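Local coordinates for protein processed glycerol phosphate lipoteichoic acid synthase 2 (Bacillus subtilis, PDB 2W8D) that is a sulfatase-family protein of the alkaline phosphatase clan that holds a magnesium ion in its alpha/beta domain, at residues N67-F72 and P291-A296; N93-L98 and E390-I395; G207-P212 and S227-D232. All blocks are in the same frame, centred on the assembly; numbering follows the deposited sequence.

Contact 1. Residues N67-F72 and P291-A296; sequences NETFYF and PLFIHA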
loop_
_atom_site.group_PDB
_atom_site.type_symbol
_atom_site.label_atom_id
_atom_site.label_comp_id
_atom_site.label_asym_id
_atom_site.label_seq_id
_atom_site.Cartn_x
_atom_site.Cartn_y
_atom_site.Cartn_z
ATOM N N ASN A 67 3.292 -21.853 -2.346
ATOM C CA ASN A 67 2.057 -22.372 -2.897
ATOM C C ASN A 67 0.788 -21.774 -2.276
ATOM O O ASN A 67 -0.314 -22.211 -2.592
ATOM C CB ASN A 67 2.062 -23.893 -2.777
ATOM C CG ASN A 67 2.377 -24.391 -1.343
ATOM O OD1 ASN A 67 2.300 -23.646 -0.357
ATOM N ND2 ASN A 67 2.721 -25.675 -1.239
ATOM N N GLU A 68 0.930 -20.764 -1.418
ATOM C CA GLU A 68 -0.209 -20.276 -0.614
ATOM C C GLU A 68 -0.415 -18.770 -0.577
ATOM O O GLU A 68 -1.528 -18.302 -0.351
ATOM C CB GLU A 68 -0.166 -20.833 0.827
ATOM C CG GLU A 68 1.097 -20.529 1.646
ATOM C CD GLU A 68 1.096 -21.242 3.016
ATOM O OE1 GLU A 68 0.223 -20.923 3.867
ATOM O OE2 GLU A 68 1.967 -22.120 3.251
ATOM N N THR A 69 0.649 -18.004 -0.794
ATOM C CA THR A 69 0.565 -16.552 -0.680
ATOM C C THR A 69 0.286 -15.930 -2.047
ATOM O O THR A 69 0.903 -16.309 -3.039
ATOM C CB THR A 69 1.856 -15.995 -0.084
ATOM O OG1 THR A 69 2.170 -16.722 1.108
ATOM C CG2 THR A 69 1.726 -14.516 0.243
ATOM N N PHE A 70 -0.684 -15.015 -2.093
ATOM C CA PHE A 70 -0.950 -14.227 -3.289
ATOM C C PHE A 70 0.188 -13.260 -3.398
ATOM O O PHE A 70 0.463 -12.519 -2.448
ATOM C CB PHE A 70 -2.191 -13.351 -3.186
ATOM C CG PHE A 70 -3.510 -14.088 -3.154
ATOM C CD1 PHE A 70 -4.158 -14.431 -4.323
ATOM C CD2 PHE A 70 -4.158 -14.319 -1.950
ATOM C CE1 PHE A 70 -5.384 -15.046 -4.291
ATOM C CE2 PHE A 70 -5.390 -14.925 -1.909
ATOM C CZ PHE A 70 -6.004 -15.291 -3.075
ATOM N N TYR A 71 0.848 -13.258 -4.546
ATOM C CA TYR A 71 1.845 -12.245 -4.838
ATOM C C TYR A 71 1.482 -11.600 -6.181
ATOM O O TYR A 71 1.120 -12.307 -7.120
ATOM C CB TYR A 71 3.249 -12.862 -4.887
ATOM C CG TYR A 71 4.305 -11.873 -5.353
ATOM C CD1 TYR A 71 4.555 -10.714 -4.614
ATOM C CD2 TYR A 71 5.023 -12.080 -6.534
ATOM C CE1 TYR A 71 5.501 -9.800 -5.024
ATOM C CE2 TYR A 71 5.982 -11.144 -6.979
ATOM C CZ TYR A 71 6.202 -10.011 -6.211
ATOM O OH TYR A 71 7.120 -9.060 -6.594
ATOM N N PHE A 72 1.552 -10.268 -6.234
ATOM C CA PHE A 72 1.201 -9.475 -7.403
ATOM C C PHE A 72 2.455 -8.738 -7.881
ATOM O O PHE A 72 2.949 -7.834 -7.188
ATOM C CB PHE A 72 0.096 -8.452 -7.059
ATOM C CG PHE A 72 -1.120 -9.057 -6.370
ATOM C CD1 PHE A 72 -2.275 -9.354 -7.088
ATOM C CD2 PHE A 72 -1.109 -9.318 -5.010
ATOM C CE1 PHE A 72 -3.388 -9.907 -6.459
ATOM C CE2 PHE A 72 -2.223 -9.870 -4.377
ATOM C CZ PHE A 72 -3.361 -10.163 -5.108
ATOM N N PRO A 291 5.937 -4.386 -4.406
ATOM C CA PRO A 291 5.361 -5.701 -4.135
ATOM C C PRO A 291 4.088 -5.592 -3.308
ATOM O O PRO A 291 3.927 -4.628 -2.556
ATOM C CB PRO A 291 6.458 -6.445 -3.365
ATOM C CG PRO A 291 7.361 -5.377 -2.802
ATOM C CD PRO A 291 7.148 -4.096 -3.624
ATOM N N LEU A 292 3.171 -6.538 -3.527
ATOM C CA LEU A 292 1.963 -6.667 -2.757
ATOM C C LEU A 292 1.848 -8.141 -2.448
ATOM O O LEU A 292 1.910 -8.953 -3.360
ATOM C CB LEU A 292 0.739 -6.197 -3.538
ATOM C CG LEU A 292 -0.579 -6.558 -2.821
ATOM C CD1 LEU A 292 -0.799 -5.837 -1.446
ATOM C CD2 LEU A 292 -1.789 -6.303 -3.724
ATOM N N PHE A 293 1.713 -8.474 -1.173
ATOM C CA PHE A 293 1.549 -9.866 -0.725
ATOM C C PHE A 293 0.245 -9.928 0.069
ATOM O O PHE A 293 -0.032 -9.012 0.841
ATOM C CB PHE A 293 2.689 -10.285 0.226
ATOM C CG PHE A 293 4.035 -10.323 -0.409
ATOM C CD1 PHE A 293 4.500 -11.485 -0.989
ATOM C CD2 PHE A 293 4.857 -9.193 -0.424
ATOM C CE1 PHE A 293 5.770 -11.532 -1.597
ATOM C CE2 PHE A 293 6.115 -9.248 -1.003
ATOM C CZ PHE A 293 6.567 -10.432 -1.595
ATOM N N ILE A 294 -0.563 -10.964 -0.153
ATOM C CA ILE A 294 -1.736 -11.210 0.669
ATOM C C ILE A 294 -1.728 -12.691 1.073
ATOM O O ILE A 294 -1.839 -13.570 0.214
ATOM C CB ILE A 294 -3.076 -10.932 -0.071
ATOM C CG1 ILE A 294 -3.219 -9.482 -0.494
ATOM C CG2 ILE A 294 -4.241 -11.300 0.798
ATOM C CD1 ILE A 294 -4.404 -9.273 -1.388
ATOM N N HIS A 295 -1.579 -12.954 2.365
ATOM C CA HIS A 295 -1.769 -14.298 2.866
ATOM C C HIS A 295 -3.043 -14.291 3.680
ATOM O O HIS A 295 -3.117 -13.687 4.737
ATOM C CB HIS A 295 -0.577 -14.787 3.684
ATOM C CG HIS A 295 -0.704 -16.221 4.109
ATOM N ND1 HIS A 295 -1.355 -16.600 5.259
ATOM C CD2 HIS A 295 -0.304 -17.371 3.509
ATOM C CE1 HIS A 295 -1.355 -17.920 5.358
ATOM N NE2 HIS A 295 -0.720 -18.411 4.307
ATOM N N ALA A 296 -4.076 -14.891 3.104
ATOM C CA ALA A 296 -5.368 -15.018 3.710
ATOM C C ALA A 296 -5.412 -16.463 4.123
ATOM O O ALA A 296 -5.316 -17.376 3.280
ATOM C CB ALA A 296 -6.435 -14.720 2.711
#
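F70 and I294 face each other as an antiparallel hydrogen-bonded pair. F70 N donates to I294 O at 3.0 Å, and I294 N donates to F70 O at 3.0 Å. The same carbonyl also receives a CA-H...O contact, with F293 CA 3.3 Å from F70 O.

One side-chain bond joins H295 to E68, just ahead of the other strand. H295 NE2 donates to E68 OE1 at 2.7 Å, and the bond is nearly straight. OE1 sits close to the imidazole plane, but NE2 meets it on the anti side and 30° out of the carboxylate plane. Y248 stacks on the same imidazole. T69 OG1 lies at the ring edge near H295 CD2, while its hydrogen bond goes to D66.

Y71 and F293 form an offset stack, with centroids 4.8 Å apart. A chi1 of 173° turns the Y71 ring from its own N and over F293. Y71 CD1 then stands above one face of F293, toward the rim. P291 CB touches the edge of the Y71 ring.

F70, F72, L292 and I294 share the other face of the sheet. F72 and L292 run side by side, and I294 CD1 reaches F72 CE2 at 3.7 Å. Helix 58-65 packs on the Y71 and F293 face, and helix 313-320 packs on I294. A mixed beta-sheet with helices on both faces is characteristic of the alkaline phosphatase clan.

Contact 2. Residues N93-L98 and E390-I395; sequences NSLYPL and EMSDKI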
loop_
_atom_site.group_PDB
_atom_site.type_symbol
_atom_site.label_atom_id
_atom_site.label_comp_id
_atom_site.label_asym_id
_atom_site.label_seq_id
_atom_site.Cartn_x
_atom_site.Cartn_y
_atom_site.Cartn_z
ATOM N N ASN A 93 -9.218 4.069 1.928
ATOM C CA ASN A 93 -10.342 4.775 1.285
ATOM C C ASN A 93 -10.678 4.416 -0.141
ATOM O O ASN A 93 -11.785 4.685 -0.577
ATOM C CB ASN A 93 -10.159 6.285 1.392
ATOM C CG ASN A 93 -10.168 6.744 2.803
ATOM O OD1 ASN A 93 -11.227 6.821 3.410
ATOM N ND2 ASN A 93 -8.979 7.043 3.366
ATOM N N SER A 94 -9.724 3.829 -0.855
ATOM C CA SER A 94 -9.848 3.566 -2.293
ATOM C C SER A 94 -10.199 4.861 -3.020
ATOM O O SER A 94 -11.081 4.923 -3.879
ATOM C CB SER A 94 -10.846 2.435 -2.574
ATOM O OG SER A 94 -10.705 1.968 -3.900
ATOM N N LEU A 95 -9.513 5.911 -2.605
ATOM C CA LEU A 95 -9.593 7.222 -3.221
ATOM C C LEU A 95 -8.185 7.769 -3.390
ATOM O O LEU A 95 -7.322 7.583 -2.540
ATOM C CB LEU A 95 -10.414 8.184 -2.370
ATOM C CG LEU A 95 -11.909 7.949 -2.184
ATOM C CD1 LEU A 95 -12.436 8.982 -1.166
ATOM C CD2 LEU A 95 -12.619 8.038 -3.549
ATOM N N TYR A 96 -7.954 8.442 -4.504
ATOM C CA TYR A 96 -6.646 9.019 -4.791
ATOM C C TYR A 96 -6.289 10.184 -3.855
ATOM O O TYR A 96 -7.154 10.953 -3.427
ATOM C CB TYR A 96 -6.580 9.481 -6.256
ATOM C CG TYR A 96 -6.586 8.326 -7.194
ATOM C CD1 TYR A 96 -5.387 7.733 -7.601
ATOM C CD2 TYR A 96 -7.785 7.793 -7.651
ATOM C CE1 TYR A 96 -5.388 6.628 -8.459
ATOM C CE2 TYR A 96 -7.806 6.706 -8.477
ATOM C CZ TYR A 96 -6.624 6.127 -8.897
ATOM O OH TYR A 96 -6.669 5.042 -9.739
ATOM N N PRO A 97 -4.994 10.307 -3.539
ATOM C CA PRO A 97 -4.454 11.415 -2.760
ATOM C C PRO A 97 -4.463 12.685 -3.603
ATOM O O PRO A 97 -4.920 12.668 -4.750
ATOM C CB PRO A 97 -3.014 10.974 -2.524
ATOM C CG PRO A 97 -2.687 10.204 -3.788
ATOM C CD PRO A 97 -3.934 9.405 -4.040
ATOM N N LEU A 98 -3.985 13.789 -3.047
ATOM C CA LEU A 98 -4.008 15.061 -3.805
ATOM C C LEU A 98 -2.925 15.056 -4.897
ATOM O O LEU A 98 -1.895 14.406 -4.740
ATOM C CB LEU A 98 -3.797 16.253 -2.870
ATOM C CG LEU A 98 -4.781 16.528 -1.728
ATOM C CD1 LEU A 98 -4.280 17.675 -0.882
ATOM C CD2 LEU A 98 -6.099 16.946 -2.342
ATOM N N GLU A 390 -10.725 11.954 -12.154
ATOM C CA GLU A 390 -11.690 13.044 -12.001
ATOM C C GLU A 390 -12.781 12.718 -10.950
ATOM O O GLU A 390 -13.113 13.561 -10.113
ATOM C CB GLU A 390 -12.292 13.367 -13.367
ATOM C CG GLU A 390 -13.338 14.456 -13.418
ATOM C CD GLU A 390 -14.161 14.436 -14.734
ATOM O OE1 GLU A 390 -14.010 13.483 -15.543
ATOM O OE2 GLU A 390 -14.968 15.374 -14.955
HETATM N N MSE A 391 -13.307 11.497 -10.983
HETATM C CA MSE A 391 -14.374 11.102 -10.062
HETATM C C MSE A 391 -13.879 11.119 -8.632
HETATM O O MSE A 391 -14.527 11.675 -7.753
HETATM C CB MSE A 391 -14.970 9.746 -10.428
HETATM C CG MSE A 391 -15.683 9.731 -11.783
HETATM SE SE MSE A 391 -17.155 11.043 -11.978
HETATM C CE MSE A 391 -16.289 12.370 -13.111
ATOM N N SER A 392 -12.700 10.555 -8.415
ATOM C CA SER A 392 -12.071 10.620 -7.122
ATOM C C SER A 392 -11.861 12.084 -6.666
ATOM O O SER A 392 -12.234 12.434 -5.531
ATOM C CB SER A 392 -10.772 9.805 -7.109
ATOM O OG SER A 392 -10.161 9.824 -5.826
ATOM N N ASP A 393 -11.270 12.921 -7.527
ATOM C CA ASP A 393 -11.044 14.355 -7.200
ATOM C C ASP A 393 -12.326 15.104 -6.855
ATOM O O ASP A 393 -12.322 15.931 -5.940
ATOM C CB ASP A 393 -10.226 15.112 -8.261
ATOM C CG ASP A 393 -8.733 14.684 -8.277
ATOM O OD1 ASP A 393 -8.226 14.217 -7.228
ATOM O OD2 ASP A 393 -8.066 14.806 -9.332
ATOM N N LYS A 394 -13.436 14.794 -7.521
ATOM C CA LYS A 394 -14.709 15.434 -7.129
ATOM C C LYS A 394 -15.083 15.106 -5.693
ATOM O O LYS A 394 -15.553 15.976 -4.956
ATOM C CB LYS A 394 -15.853 15.062 -8.070
ATOM C CG LYS A 394 -15.830 15.876 -9.341
ATOM C CD LYS A 394 -16.669 15.255 -10.458
ATOM C CE LYS A 394 -16.930 16.287 -11.511
ATOM N NZ LYS A 394 -16.412 15.819 -12.820
ATOM N N ILE A 395 -14.851 13.857 -5.301
ATOM C CA ILE A 395 -15.183 13.418 -3.951
ATOM C C ILE A 395 -14.342 14.160 -2.910
ATOM O O ILE A 395 -14.878 14.699 -1.929
ATOM C CB ILE A 395 -15.065 11.881 -3.802
ATOM C CG1 ILE A 395 -16.278 11.198 -4.459
ATOM C CG2 ILE A 395 -14.983 11.458 -2.334
ATOM C CD1 ILE A 395 -16.037 9.660 -4.740
HETATM O O HOH W 1 -8.486 12.305 -5.371
#
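The Y96 ring meets helix 390-395 with its edge. S392 OG lies there in the ring plane, 3.6 Å from Y96 CD2, and S392 CB comes just as near to that carbon. V311, S331 and L389 also touch the Y96 side chain, and its hydroxyl is hydrogen-bonded to E388.

The polar bond of the contact uses the same serine. Y96 N donates to S392 OG at 2.9 Å, with a bent angle of 145° at the hydrogen. With chi1 at -178°, S392 OG stands off the helix and within bonding distance of Y96 N. A water adds a second link. It donates to Y96 O at 2.7 Å and to D393 OD1 at 2.7 Å, and it is 3.0 Å from S392 OG.

Segment 93-98 leaves helix 86-93 through S94, which has positive phi. Helix 380-397 follows a small antiparallel sheet late in the chain, an arrangement consistent with the C-terminal part of other sulfatase-family proteins. The contact joins that part to the main alpha/beta domain.

L95 and I395 supply the apolar side. Their side chains cross at about a right angle, with L95 CD1 3.7 Å from I395 CG2. The other L95 methyl, CD2, touches both S392 OG and I395 CD1. R347 forms a salt bridge with D393 OD1 and also bonds P97 O.

Contact 3. Residues G207-P212 and S227-D232; sequences GDTDFP and SAHYLD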
loop_
_atom_site.group_PDB
_atom_site.type_symbol
_atom_site.label_atom_id
_atom_site.label_comp_id
_atom_site.label_asym_id
_atom_site.label_seq_id
_atom_site.Cartn_x
_atom_site.Cartn_y
_atom_site.Cartn_z
ATOM N N GLY A 207 26.448 -3.377 13.899
ATOM C CA GLY A 207 26.169 -4.530 13.070
ATOM C C GLY A 207 24.729 -4.901 13.315
ATOM O O GLY A 207 24.443 -5.844 14.045
ATOM N N ASP A 208 23.816 -4.137 12.726
ATOM C CA ASP A 208 22.404 -4.505 12.734
ATOM C C ASP A 208 22.015 -5.440 11.595
ATOM O O ASP A 208 20.985 -6.114 11.663
ATOM C CB ASP A 208 21.512 -3.272 12.772
ATOM C CG ASP A 208 21.129 -2.892 14.187
ATOM O OD1 ASP A 208 21.465 -3.638 15.150
ATOM O OD2 ASP A 208 20.483 -1.840 14.343
ATOM N N THR A 209 22.850 -5.490 10.562
ATOM C CA THR A 209 22.714 -6.522 9.547
ATOM C C THR A 209 24.097 -6.871 8.978
ATOM O O THR A 209 25.060 -6.111 9.147
ATOM C CB THR A 209 21.601 -6.154 8.486
ATOM O OG1 THR A 209 20.590 -7.178 8.472
ATOM C CG2 THR A 209 22.168 -5.873 7.057
ATOM N N ASP A 210 24.204 -8.044 8.364
ATOM C CA ASP A 210 25.502 -8.550 7.890
ATOM C C ASP A 210 25.665 -8.493 6.367
ATOM O O ASP A 210 26.695 -8.911 5.819
ATOM C CB ASP A 210 25.731 -9.983 8.382
ATOM C CG ASP A 210 24.559 -10.911 8.065
ATOM O OD1 ASP A 210 23.381 -10.468 8.149
ATOM O OD2 ASP A 210 24.826 -12.093 7.746
ATOM N N PHE A 211 24.651 -7.979 5.691
ATOM C CA PHE A 211 24.623 -8.016 4.235
ATOM C C PHE A 211 25.670 -7.108 3.589
ATOM O O PHE A 211 25.898 -6.014 4.072
ATOM C CB PHE A 211 23.227 -7.618 3.760
ATOM C CG PHE A 211 22.839 -8.235 2.461
ATOM C CD1 PHE A 211 22.496 -9.580 2.396
ATOM C CD2 PHE A 211 22.823 -7.469 1.291
ATOM C CE1 PHE A 211 22.144 -10.158 1.189
ATOM C CE2 PHE A 211 22.467 -8.033 0.069
ATOM C CZ PHE A 211 22.141 -9.381 0.009
ATOM N N PRO A 212 26.288 -7.546 2.480
ATOM C CA PRO A 212 27.164 -6.630 1.747
ATOM C C PRO A 212 26.407 -5.464 1.088
ATOM O O PRO A 212 25.190 -5.548 0.828
ATOM C CB PRO A 212 27.760 -7.519 0.660
ATOM C CG PRO A 212 26.731 -8.540 0.431
ATOM C CD PRO A 212 26.185 -8.848 1.801
ATOM N N SER A 227 19.587 -2.125 3.928
ATOM C CA SER A 227 18.400 -1.863 4.744
ATOM C C SER A 227 17.199 -2.661 4.260
ATOM O O SER A 227 16.328 -3.013 5.054
ATOM C CB SER A 227 18.079 -0.365 4.913
ATOM O OG SER A 227 18.345 0.316 3.716
ATOM N N ALA A 228 17.162 -2.980 2.969
ATOM C CA ALA A 228 16.118 -3.876 2.463
ATOM C C ALA A 228 16.274 -5.283 3.104
ATOM O O ALA A 228 15.289 -5.909 3.483
ATOM C CB ALA A 228 16.156 -3.971 0.941
ATOM N N HIS A 229 17.505 -5.756 3.213
ATOM C CA HIS A 229 17.796 -7.068 3.795
ATOM C C HIS A 229 17.363 -7.040 5.256
ATOM O O HIS A 229 16.725 -7.964 5.702
ATOM C CB HIS A 229 19.295 -7.414 3.637
ATOM C CG HIS A 229 19.687 -8.780 4.137
ATOM N ND1 HIS A 229 19.400 -9.943 3.454
ATOM C CD2 HIS A 229 20.385 -9.162 5.236
ATOM C CE1 HIS A 229 19.898 -10.978 4.113
ATOM N NE2 HIS A 229 20.504 -10.528 5.193
ATOM N N TYR A 230 17.650 -5.945 5.967
ATOM C CA TYR A 230 17.199 -5.776 7.337
ATOM C C TYR A 230 15.644 -5.819 7.470
ATOM O O TYR A 230 15.094 -6.509 8.372
ATOM C CB TYR A 230 17.812 -4.497 7.955
ATOM C CG TYR A 230 17.367 -4.230 9.382
ATOM C CD1 TYR A 230 18.062 -4.773 10.466
ATOM C CD2 TYR A 230 16.221 -3.475 9.642
ATOM C CE1 TYR A 230 17.643 -4.546 11.771
ATOM C CE2 TYR A 230 15.794 -3.240 10.914
ATOM C CZ TYR A 230 16.506 -3.794 11.981
ATOM O OH TYR A 230 16.083 -3.564 13.242
ATOM N N LEU A 231 14.953 -5.082 6.604
ATOM C CA LEU A 231 13.486 -5.113 6.505
ATOM C C LEU A 231 12.991 -6.566 6.348
ATOM O O LEU A 231 12.067 -6.993 7.032
ATOM C CB LEU A 231 12.998 -4.251 5.321
ATOM C CG LEU A 231 11.472 -4.113 5.128
ATOM C CD1 LEU A 231 10.708 -3.871 6.450
ATOM C CD2 LEU A 231 11.086 -3.005 4.152
ATOM N N ASP A 232 13.625 -7.305 5.455
ATOM C CA ASP A 232 13.251 -8.684 5.202
ATOM C C ASP A 232 13.384 -9.599 6.442
ATOM O O ASP A 232 12.514 -10.404 6.706
ATOM C CB ASP A 232 14.076 -9.237 4.060
ATOM C CG ASP A 232 13.617 -10.602 3.619
ATOM O OD1 ASP A 232 12.566 -10.629 2.927
ATOM O OD2 ASP A 232 14.308 -11.625 3.936
HETATM O O HOH W 2 22.106 -12.175 6.461
#
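D210 and H229 grip one water between them. The water lies in the imidazole plane, at the ring edge, 2.6 Å from H229 NE2, and donates to D210 OD1 at 2.7 Å. The other ring nitrogen, H229 ND1, bonds V56 O. Partners at both nitrogens should fix the ring's rotation.

F211 stacks on H229 with an offset. The centroids are 4.2 Å apart and the planes are 28° from parallel. Chi1 at -177° carries the H229 ring off the helix and onto F211. F211 CD1 stands over the centre of the imidazole, 3.3 Å from H229 ND1. In return H229 CB makes a CH-pi contact over one face of F211, and P212 CD lies over the opposite face.

The loop with these residues comes between strand 189-194 and helix 219-244. It folds back on the helix that it leads into, within the alpha/beta domain of the sulfatase family.

Y230 takes the other end of the loop. D208 O lies at the edge of its ring, 3.4 Å from Y230 CD1. T209 OG1 packs against both helix residues, 3.8 Å from H229 CD2 and 3.9 Å from Y230 CB. The Y230 hydroxyl bonds K172 N.

Overall arrangement
From the N terminus, contact 1 opens first, at 67-72. Contact 2 opens soon after, at 93-98. Contact 3 then opens and closes within a short span, 207-212 to 227-232, so it is nested inside both larger loops. Contact 1 closes at 291-296, before contact 2 closes at 390-395, so these two loops cross. Contact 1 ties two strands of the central sheet. Contact 2 joins an early loop to the late helix 380-397. Contact 3 holds a surface loop on helix 219-244. The centres of contacts 2 and 3 are about 37 Å apart, on opposite sides of the chain's centre. None of the three touches another.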